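Local coordinates for protein putative fimbrial subunit (PDB 4HSQ) that probably forms, as the major pilin SpaD, the repeating shaft subunit of a Corynebacterium diphtheriae adhesive pilus, this piece covering its D2 and D3 domains, at residues A[25-30]-A[122-127]; A[41-46]-A[83-88]; A[54-59]-A[101-106]. One frame throughout, in Å; residues are numbered along the deposited sequence.

Interaction 1. Residues A[25-30]-A[122-127]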
loop_
_atom_site.group_PDB
_atom_site.type_symbol
_atom_site.label_atom_id
_atom_site.label_comp_id
_atom_site.label_asym_id
_atom_site.label_seq_id
_atom_site.Cartn_x
_atom_site.Cartn_y
_atom_site.Cartn_z
ATOM N N ILE A 25 15.511 -3.084 -0.417
ATOM C CA ILE A 25 16.211 -4.208 -1.067
ATOM C C ILE A 25 17.590 -4.272 -0.455
ATOM O O ILE A 25 18.340 -3.282 -0.485
ATOM C CB ILE A 25 16.247 -4.094 -2.616
ATOM C CG1 ILE A 25 14.798 -3.970 -3.196
ATOM C CG2 ILE A 25 16.992 -5.318 -3.237
ATOM C CD1 ILE A 25 14.780 -3.211 -4.525
ATOM N N LYS A 26 17.921 -5.436 0.107
ATOM C CA LYS A 26 19.221 -5.670 0.751
ATOM C C LYS A 26 19.908 -6.836 0.065
ATOM O O LYS A 26 19.270 -7.852 -0.273
ATOM C CB LYS A 26 19.073 -5.929 2.261
ATOM C CG LYS A 26 18.613 -4.678 3.024
ATOM C CD LYS A 26 18.873 -4.751 4.526
ATOM C CE LYS A 26 18.182 -3.633 5.291
ATOM N NZ LYS A 26 18.796 -2.288 5.054
ATOM N N ALA A 27 21.202 -6.673 -0.176
ATOM C CA ALA A 27 21.988 -7.688 -0.862
ATOM C C ALA A 27 23.449 -7.520 -0.536
ATOM O O ALA A 27 23.915 -6.397 -0.361
ATOM C CB ALA A 27 21.781 -7.568 -2.368
ATOM N N ASP A 28 24.191 -8.619 -0.520
ATOM C CA ASP A 28 25.612 -8.519 -0.292
ATOM C C ASP A 28 26.324 -8.213 -1.587
ATOM O O ASP A 28 26.008 -8.796 -2.625
ATOM C CB ASP A 28 26.171 -9.815 0.315
ATOM C CG ASP A 28 25.597 -10.141 1.677
ATOM O OD1 ASP A 28 25.693 -9.284 2.580
ATOM O OD2 ASP A 28 25.045 -11.249 1.836
ATOM N N ALA A 29 27.286 -7.287 -1.531
ATOM C CA ALA A 29 28.139 -7.032 -2.665
ATOM C C ALA A 29 29.123 -8.210 -2.745
ATOM O O ALA A 29 29.348 -8.871 -1.714
ATOM C CB ALA A 29 28.886 -5.720 -2.472
ATOM N N PRO A 30 29.711 -8.527 -3.921
ATOM C CA PRO A 30 30.727 -9.589 -3.934
ATOM C C PRO A 30 32.002 -9.132 -3.191
ATOM O O PRO A 30 32.081 -7.989 -2.699
ATOM C CB PRO A 30 30.970 -9.810 -5.433
ATOM C CG PRO A 30 30.726 -8.449 -6.043
ATOM C CD PRO A 30 29.586 -7.872 -5.244
ATOM N N ALA A 122 12.600 -8.014 -6.490
ATOM C CA ALA A 122 13.669 -7.277 -7.158
ATOM C C ALA A 122 14.842 -8.201 -7.480
ATOM O O ALA A 122 14.886 -9.349 -7.043
ATOM C CB ALA A 122 14.139 -6.137 -6.268
ATOM N N ASP A 123 15.770 -7.682 -8.255
ATOM C CA ASP A 123 17.016 -8.315 -8.651
ATOM C C ASP A 123 18.171 -7.365 -8.356
ATOM O O ASP A 123 18.019 -6.148 -8.480
ATOM C CB ASP A 123 17.007 -8.630 -10.167
ATOM C CG ASP A 123 15.736 -9.220 -10.750
ATOM O OD1 ASP A 123 15.396 -10.357 -10.391
ATOM O OD2 ASP A 123 15.099 -8.548 -11.596
ATOM N N VAL A 124 19.326 -7.917 -8.009
ATOM C CA VAL A 124 20.564 -7.175 -7.906
ATOM C C VAL A 124 21.457 -7.832 -8.967
ATOM O O VAL A 124 21.494 -9.066 -9.073
ATOM C CB VAL A 124 21.201 -7.032 -6.497
ATOM C CG1 VAL A 124 20.193 -6.472 -5.490
ATOM C CG2 VAL A 124 21.797 -8.339 -6.002
ATOM N N ILE A 125 22.008 -7.027 -9.848
ATOM C CA ILE A 125 22.815 -7.504 -10.977
ATOM C C ILE A 125 24.164 -6.813 -10.888
ATOM O O ILE A 125 24.247 -5.577 -10.834
ATOM C CB ILE A 125 22.081 -7.267 -12.345
ATOM C CG1 ILE A 125 20.629 -7.843 -12.302
ATOM C CG2 ILE A 125 22.875 -7.892 -13.519
ATOM C CD1 ILE A 125 19.613 -7.260 -13.312
ATOM N N PHE A 126 25.243 -7.615 -10.866
ATOM C CA PHE A 126 26.572 -7.030 -10.772
ATOM C C PHE A 126 27.608 -7.858 -11.514
ATOM O O PHE A 126 27.369 -9.018 -11.823
ATOM C CB PHE A 126 26.978 -6.903 -9.288
ATOM C CG PHE A 126 26.989 -8.208 -8.513
ATOM C CD1 PHE A 126 28.109 -9.035 -8.524
ATOM C CD2 PHE A 126 25.913 -8.567 -7.709
ATOM C CE1 PHE A 126 28.125 -10.230 -7.797
ATOM C CE2 PHE A 126 25.944 -9.745 -6.954
ATOM C CZ PHE A 126 27.049 -10.570 -7.006
ATOM N N ASN A 127 28.783 -7.268 -11.738
ATOM C CA ASN A 127 29.913 -7.978 -12.325
ATOM C C ASN A 127 30.758 -8.500 -11.182
ATOM O O ASN A 127 31.097 -7.735 -10.284
ATOM C CB ASN A 127 30.735 -7.056 -13.241
ATOM C CG ASN A 127 30.056 -6.681 -14.544
ATOM O OD1 ASN A 127 29.064 -7.283 -14.966
ATOM N ND2 ASN A 127 30.592 -5.674 -15.223
#
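The ring of P30 lies over a face of the F126 phenyl ring and marks one end of a run of apolar contacts between two facing beta-sheets. Strand 20-28, which carries I25 to D28, belongs to one sheet of a beta-sandwich and strand 117-127 to the other; the domain is the one related to the Sgo0707 N2 adhesin family. The two strand segments pass 8.4 Å apart at an angle of 34°, too far for backbone pairing, and the space is bridged by side chains. I25 and A27 point inward from strand 20-28, P30 does so from the loop just after it, and A122, V124 and F126 meet them from strand 117-127.

At the F126 end, CD of P30 stands 3.9 Å from the centroid of the F126 ring, only 18° off its normal, which makes a CH-pi contact over the face, while CG of P30 sits 3.6 Å from CE1 of F126. The phenyl ring owes this position to its first torsion (chi1 58°), which places F126 CG between the backbone N and the carbonyl carbon and stands the ring up toward the other sheet. V135 and N137 of strand 134-138 also pack on F126.

In the middle, V124 straddles the methyl of A27: CG1 and CG2 of V124 are both 3.7 Å from A27 CB. CG2 of I25 passes alongside CG1 of V124 at 4.1 Å. F43 packs on V124 as well, and L103 on I25. At the far end the branch of I25 that carries CD1 turns to A122, where I25 CD1 and A122 CB press together at 3.5 Å, tighter than an ordinary methyl contact.

Interaction 2. Residues A[41-46]-A[83-88]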
loop_
_atom_site.group_PDB
_atom_site.type_symbol
_atom_site.label_atom_id
_atom_site.label_comp_id
_atom_site.label_asym_id
_atom_site.label_seq_id
_atom_site.Cartn_x
_atom_site.Cartn_y
_atom_site.Cartn_z
ATOM N N PHE A 41 27.248 -2.558 -10.608
ATOM C CA PHE A 41 26.293 -2.975 -9.588
ATOM C C PHE A 41 25.012 -2.203 -9.803
ATOM O O PHE A 41 25.057 -0.978 -9.885
ATOM C CB PHE A 41 26.825 -2.725 -8.160
ATOM C CG PHE A 41 26.014 -3.423 -7.095
ATOM C CD1 PHE A 41 24.805 -2.893 -6.656
ATOM C CD2 PHE A 41 26.438 -4.630 -6.558
ATOM C CE1 PHE A 41 24.033 -3.561 -5.705
ATOM C CE2 PHE A 41 25.663 -5.300 -5.604
ATOM C CZ PHE A 41 24.469 -4.757 -5.183
ATOM N N ARG A 42 23.878 -2.897 -9.892
ATOM C CA ARG A 42 22.590 -2.216 -10.012
ATOM C C ARG A 42 21.462 -3.019 -9.352
ATOM O O ARG A 42 21.582 -4.223 -9.139
ATOM C CB ARG A 42 22.242 -1.891 -11.482
ATOM C CG ARG A 42 21.832 -3.099 -12.354
ATOM C CD ARG A 42 21.717 -2.677 -13.808
ATOM N NE ARG A 42 21.135 -3.737 -14.639
ATOM C CZ ARG A 42 21.841 -4.603 -15.361
ATOM N NH1 ARG A 42 23.169 -4.565 -15.346
ATOM N NH2 ARG A 42 21.226 -5.519 -16.096
ATOM N N PHE A 43 20.387 -2.315 -8.991
ATOM C CA PHE A 43 19.154 -2.906 -8.503
ATOM C C PHE A 43 18.142 -2.737 -9.571
ATOM O O PHE A 43 18.058 -1.656 -10.146
ATOM C CB PHE A 43 18.645 -2.203 -7.216
ATOM C CG PHE A 43 19.625 -2.018 -6.093
ATOM C CD1 PHE A 43 19.566 -2.822 -4.961
ATOM C CD2 PHE A 43 20.548 -0.969 -6.115
ATOM C CE1 PHE A 43 20.439 -2.613 -3.882
ATOM C CE2 PHE A 43 21.413 -0.752 -5.031
ATOM C CZ PHE A 43 21.339 -1.567 -3.916
ATOM N N GLU A 44 17.305 -3.758 -9.796
ATOM C CA GLU A 44 16.214 -3.673 -10.756
ATOM C C GLU A 44 14.958 -4.118 -10.077
ATOM O O GLU A 44 15.009 -5.043 -9.277
ATOM C CB GLU A 44 16.493 -4.514 -12.015
ATOM C CG GLU A 44 17.485 -3.815 -12.923
ATOM C CD GLU A 44 17.621 -4.377 -14.322
ATOM O OE1 GLU A 44 16.846 -5.292 -14.677
ATOM O OE2 GLU A 44 18.514 -3.904 -15.059
ATOM N N ASP A 45 13.840 -3.440 -10.344
ATOM C CA ASP A 45 12.577 -3.806 -9.719
ATOM C C ASP A 45 11.423 -3.452 -10.634
ATOM O O ASP A 45 11.182 -2.265 -10.918
ATOM C CB ASP A 45 12.434 -3.105 -8.347
ATOM C CG ASP A 45 11.304 -3.650 -7.481
ATOM O OD1 ASP A 45 10.228 -3.941 -8.030
ATOM O OD2 ASP A 45 11.442 -3.621 -6.235
ATOM N N GLU A 46 10.713 -4.497 -11.101
ATOM C CA GLU A 46 9.529 -4.380 -11.963
ATOM C C GLU A 46 8.367 -4.050 -11.085
ATOM O O GLU A 46 7.836 -4.907 -10.368
ATOM C CB GLU A 46 9.263 -5.682 -12.738
ATOM C CG GLU A 46 10.329 -6.012 -13.772
ATOM C CD GLU A 46 10.050 -7.310 -14.502
ATOM O OE1 GLU A 46 9.089 -7.347 -15.304
ATOM O OE2 GLU A 46 10.763 -8.306 -14.236
ATOM N N LEU A 83 11.891 -0.039 -12.276
ATOM C CA LEU A 83 12.847 0.849 -11.611
ATOM C C LEU A 83 14.254 0.268 -11.749
ATOM O O LEU A 83 14.454 -0.922 -11.505
ATOM C CB LEU A 83 12.510 1.008 -10.101
ATOM C CG LEU A 83 13.527 1.810 -9.253
ATOM C CD1 LEU A 83 13.541 3.270 -9.680
ATOM C CD2 LEU A 83 13.192 1.698 -7.742
ATOM N N VAL A 84 15.227 1.097 -12.138
ATOM C CA VAL A 84 16.626 0.658 -12.226
ATOM C C VAL A 84 17.473 1.688 -11.486
ATOM O O VAL A 84 17.459 2.858 -11.856
ATOM C CB VAL A 84 17.124 0.462 -13.695
ATOM C CG1 VAL A 84 18.551 -0.079 -13.709
ATOM C CG2 VAL A 84 16.204 -0.471 -14.483
ATOM N N VAL A 85 18.196 1.250 -10.455
ATOM C CA VAL A 85 19.106 2.101 -9.675
ATOM C C VAL A 85 20.493 1.561 -9.938
ATOM O O VAL A 85 20.782 0.440 -9.535
ATOM C CB VAL A 85 18.748 2.137 -8.165
ATOM C CG1 VAL A 85 19.735 3.025 -7.410
ATOM C CG2 VAL A 85 17.306 2.613 -7.964
ATOM N N THR A 86 21.317 2.320 -10.672
ATOM C CA THR A 86 22.644 1.871 -11.123
ATOM C C THR A 86 23.737 2.646 -10.443
ATOM O O THR A 86 23.724 3.867 -10.501
ATOM C CB THR A 86 22.745 2.054 -12.643
ATOM O OG1 THR A 86 21.620 1.447 -13.278
ATOM C CG2 THR A 86 24.036 1.474 -13.229
ATOM N N LEU A 87 24.713 1.960 -9.849
ATOM C CA LEU A 87 25.821 2.692 -9.247
ATOM C C LEU A 87 26.663 3.281 -10.349
ATOM O O LEU A 87 26.856 2.644 -11.396
ATOM C CB LEU A 87 26.690 1.834 -8.309
ATOM C CG LEU A 87 25.992 1.108 -7.159
ATOM C CD1 LEU A 87 27.029 0.572 -6.198
ATOM C CD2 LEU A 87 25.021 2.027 -6.399
ATOM N N THR A 88 27.099 4.531 -10.143
ATOM C CA THR A 88 27.965 5.225 -11.099
ATOM C C THR A 88 29.409 4.821 -10.809
ATOM O O THR A 88 29.643 4.167 -9.794
ATOM C CB THR A 88 27.785 6.749 -10.952
ATOM O OG1 THR A 88 28.198 7.134 -9.643
ATOM C CG2 THR A 88 26.363 7.201 -11.198
HETATM O O HOH W 1 27.128 -0.025 -12.218
#
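The backbone N of L83 gives its hydrogen to the O of D45 at 2.7 Å, and D45 N returns a bond to L83 O. F43 and V85 are joined by the same kind of reciprocal pair, F43 N to V85 O at 2.8 Å and V85 N to F43 O. A fifth bond, from L87 N to F41 O, follows the carbonyl direction almost exactly, at a C=O...N angle of 170°. Water 1 bridges the other half of the F41-L87 pair, accepting from F41 N and donating to L87 O.

Strands 41-46 and 82-87 thus run antiparallel in a sheet of the sandwich domain, where F43-V85 and D45-L83 are hydrogen-bonded pairs, R42-T86 and E44-V84 non-hydrogen-bonded ones. F43, D45, L83 and V85 face strand 100-109 of the other sheet. The F43 ring crosses V85, with CD2 4.1 Å from V85 CB and the V85 O at its edge. D45 OD2, on this inner side, is bonded to K8 NZ.

The other face carries R42, E44, V84 and T86. With chi1 at 73°, R42 CG sits between the backbone N and carbonyl carbon, and the chain, extended from CG to NE, brings R42 CD to 4.1 Å from V84 CG1. Its NE meets E44 OE2 at 2.7 Å in a salt bridge; the oxygen lies within the guanidinium plane, yet NE comes to it 40° out of the carboxylate plane. The other carboxylate oxygen, E44 OE1, forms a salt bridge with K82 NZ, and E44 CG rests 3.9 Å from V84 CG2.

Interaction 3. Residues A[54-59]-A[101-106]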
loop_
_atom_site.group_PDB
_atom_site.type_symbol
_atom_site.label_atom_id
_atom_site.label_comp_id
_atom_site.label_asym_id
_atom_site.label_seq_id
_atom_site.Cartn_x
_atom_site.Cartn_y
_atom_site.Cartn_z
ATOM N N GLN A 54 7.876 7.155 -6.466
ATOM C CA GLN A 54 8.047 8.520 -5.953
ATOM C C GLN A 54 9.511 8.945 -6.034
ATOM O O GLN A 54 9.851 9.875 -6.772
ATOM C CB GLN A 54 7.559 8.640 -4.492
ATOM C CG GLN A 54 6.098 8.201 -4.273
ATOM C CD GLN A 54 5.131 8.983 -5.118
ATOM O OE1 GLN A 54 4.484 8.470 -6.043
ATOM N NE2 GLN A 54 5.022 10.229 -4.831
ATOM N N LYS A 55 10.381 8.250 -5.272
ATOM C CA LYS A 55 11.799 8.605 -5.184
ATOM C C LYS A 55 12.574 7.549 -4.459
ATOM O O LYS A 55 12.007 6.756 -3.702
ATOM C CB LYS A 55 11.966 9.958 -4.408
ATOM C CG LYS A 55 11.459 9.925 -2.941
ATOM C CD LYS A 55 11.811 11.185 -2.145
ATOM C CE LYS A 55 11.235 11.116 -0.738
ATOM N NZ LYS A 55 9.785 11.481 -0.686
ATOM N N VAL A 56 13.901 7.588 -4.638
ATOM C CA VAL A 56 14.822 6.781 -3.856
ATOM C C VAL A 56 15.002 7.567 -2.572
ATOM O O VAL A 56 15.129 8.794 -2.652
ATOM C CB VAL A 56 16.164 6.551 -4.621
ATOM C CG1 VAL A 56 17.252 5.962 -3.699
ATOM C CG2 VAL A 56 15.953 5.671 -5.862
ATOM N N THR A 57 14.948 6.915 -1.412
ATOM C CA THR A 57 15.127 7.616 -0.129
ATOM C C THR A 57 16.532 7.336 0.408
ATOM O O THR A 57 17.120 8.188 1.086
ATOM C CB THR A 57 14.048 7.224 0.895
ATOM O OG1 THR A 57 14.179 5.853 1.178
ATOM C CG2 THR A 57 12.631 7.490 0.412
ATOM N N GLU A 58 17.084 6.151 0.103
ATOM C CA GLU A 58 18.442 5.847 0.568
ATOM C C GLU A 58 19.091 4.755 -0.234
ATOM O O GLU A 58 18.447 3.774 -0.588
ATOM C CB GLU A 58 18.430 5.430 2.065
ATOM C CG GLU A 58 19.796 5.083 2.630
ATOM C CD GLU A 58 19.668 4.588 4.053
ATOM O OE1 GLU A 58 19.294 3.409 4.240
ATOM O OE2 GLU A 58 19.878 5.400 4.981
ATOM N N VAL A 59 20.383 4.942 -0.513
ATOM C CA VAL A 59 21.278 3.951 -1.107
ATOM C C VAL A 59 22.469 3.869 -0.150
ATOM O O VAL A 59 23.089 4.895 0.126
ATOM C CB VAL A 59 21.727 4.218 -2.569
ATOM C CG1 VAL A 59 22.551 3.050 -3.069
ATOM C CG2 VAL A 59 20.530 4.432 -3.494
HETATM N N MSE A 101 24.743 -4.022 0.735
HETATM C CA MSE A 101 24.123 -2.994 -0.099
HETATM C C MSE A 101 22.675 -2.836 0.318
HETATM O O MSE A 101 21.983 -3.832 0.581
HETATM C CB MSE A 101 24.193 -3.369 -1.593
HETATM C CG MSE A 101 25.591 -3.715 -2.060
HETATM SE SE MSE A 101 26.803 -2.252 -1.768
HETATM C CE MSE A 101 25.960 -0.856 -2.845
ATOM N N SER A 102 22.182 -1.607 0.296
ATOM C CA SER A 102 20.803 -1.384 0.676
ATOM C C SER A 102 20.194 -0.313 -0.180
ATOM O O SER A 102 20.830 0.701 -0.447
ATOM C CB SER A 102 20.709 -0.995 2.150
ATOM O OG SER A 102 19.357 -0.961 2.579
ATOM N N LEU A 103 18.948 -0.533 -0.596
ATOM C CA LEU A 103 18.210 0.460 -1.367
ATOM C C LEU A 103 16.835 0.603 -0.775
ATOM O O LEU A 103 16.115 -0.381 -0.705
ATOM C CB LEU A 103 18.108 0.075 -2.877
ATOM C CG LEU A 103 17.024 0.834 -3.700
ATOM C CD1 LEU A 103 17.390 2.326 -3.873
ATOM C CD2 LEU A 103 16.756 0.171 -5.056
ATOM N N THR A 104 16.446 1.831 -0.419
ATOM C CA THR A 104 15.087 2.098 0.049
ATOM C C THR A 104 14.466 3.101 -0.896
ATOM O O THR A 104 15.073 4.140 -1.207
ATOM C CB THR A 104 15.037 2.600 1.522
ATOM O OG1 THR A 104 15.581 1.582 2.364
ATOM C CG2 THR A 104 13.581 2.861 1.994
ATOM N N PHE A 105 13.244 2.807 -1.347
ATOM C CA PHE A 105 12.571 3.739 -2.244
ATOM C C PHE A 105 11.105 3.792 -1.884
ATOM O O PHE A 105 10.562 2.871 -1.259
ATOM C CB PHE A 105 12.794 3.399 -3.729
ATOM C CG PHE A 105 12.192 2.085 -4.179
ATOM C CD1 PHE A 105 10.938 2.046 -4.774
ATOM C CD2 PHE A 105 12.933 0.900 -4.118
ATOM C CE1 PHE A 105 10.383 0.827 -5.186
ATOM C CE2 PHE A 105 12.376 -0.313 -4.526
ATOM C CZ PHE A 105 11.112 -0.341 -5.065
ATOM N N GLU A 106 10.470 4.865 -2.315
ATOM C CA GLU A 106 9.104 5.169 -1.992
ATOM C C GLU A 106 8.188 5.055 -3.185
ATOM O O GLU A 106 8.541 5.455 -4.296
ATOM C CB GLU A 106 9.100 6.580 -1.420
ATOM C CG GLU A 106 7.778 7.088 -0.892
ATOM C CD GLU A 106 7.906 8.562 -0.565
ATOM O OE1 GLU A 106 8.587 8.893 0.430
ATOM O OE2 GLU A 106 7.385 9.387 -1.342
HETATM O O HOH W 2 18.378 1.677 2.404
#
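T104 O takes two backbone hydrogens from the facing strand, T57 N at 2.8 Å and E58 N at 3.1 Å, both reaching it from the same face of its carbonyl plane. Two successive residues opposite one are a classic beta bulge, and it shifts the register between V56 and E58. In return, T104 N is bonded to E58 O at 2.8 Å. A second classic bulge follows where Q54 and K55 both face E106: Q54 N donates to E106 O, joined only weakly by K55 N, while E106 N gives a nearly straight bond to K55 O, 170° at the hydrogen. These strands, 51-61 and 100-109, are antiparallel neighbours in one sheet of the sandwich.

The polar side chains are held in two places. At one end the E106 chain, extended with CG swung opposite the backbone N (chi1 -175°), meets K55 in a salt bridge. K55 NZ comes to the syn side of E106 OE1 at 3.1 Å, 31° out of the carboxylate plane, and holds OE2 more weakly. At the other end, water 2 is bonded to three side chains: it donates to E58 OE1 at 2.7 Å, and also meets S102 OG and T104 OG1. Both hydroxyls have further partners, K26 NZ for S102 and T24 OG1 for T104.

The inner face is apolar. L103 CD1 rests against two valine methyls that are themselves adjacent, 3.6 Å from V56 CG1 and 3.8 Å from V59 CG2.

Because T104 O accepts two sound bonds, the extra residue of its bulge keeps its N-H paired within the sheet; at E106 O the second bond, from K55 N, is weak. The closeness of K55 NZ to the E106 carboxylate probably favours the charged forms of both.

How the interactions relate
Together the three contacts build one sandwich domain. Interaction 3 pairs strands within one sheet and interaction 2 within the other, while interaction 1 packs a strand of each sheet against the other. Strand 41-46 joins interaction 2 directly to interaction 1: E44 N lies 2.8 Å from D123 O and R42 N 2.9 Å from I125 O. On the other sheet, M101 N is 2.7 Å from A27 O and I25 N 2.8 Å from L103 O, linking interactions 1 and 3. Between the sheets, F41 CZ meets M101 CG at 3.5 Å and L83 CD2 meets F105 CD2 at 3.7 Å. All three lie away from the calcium site.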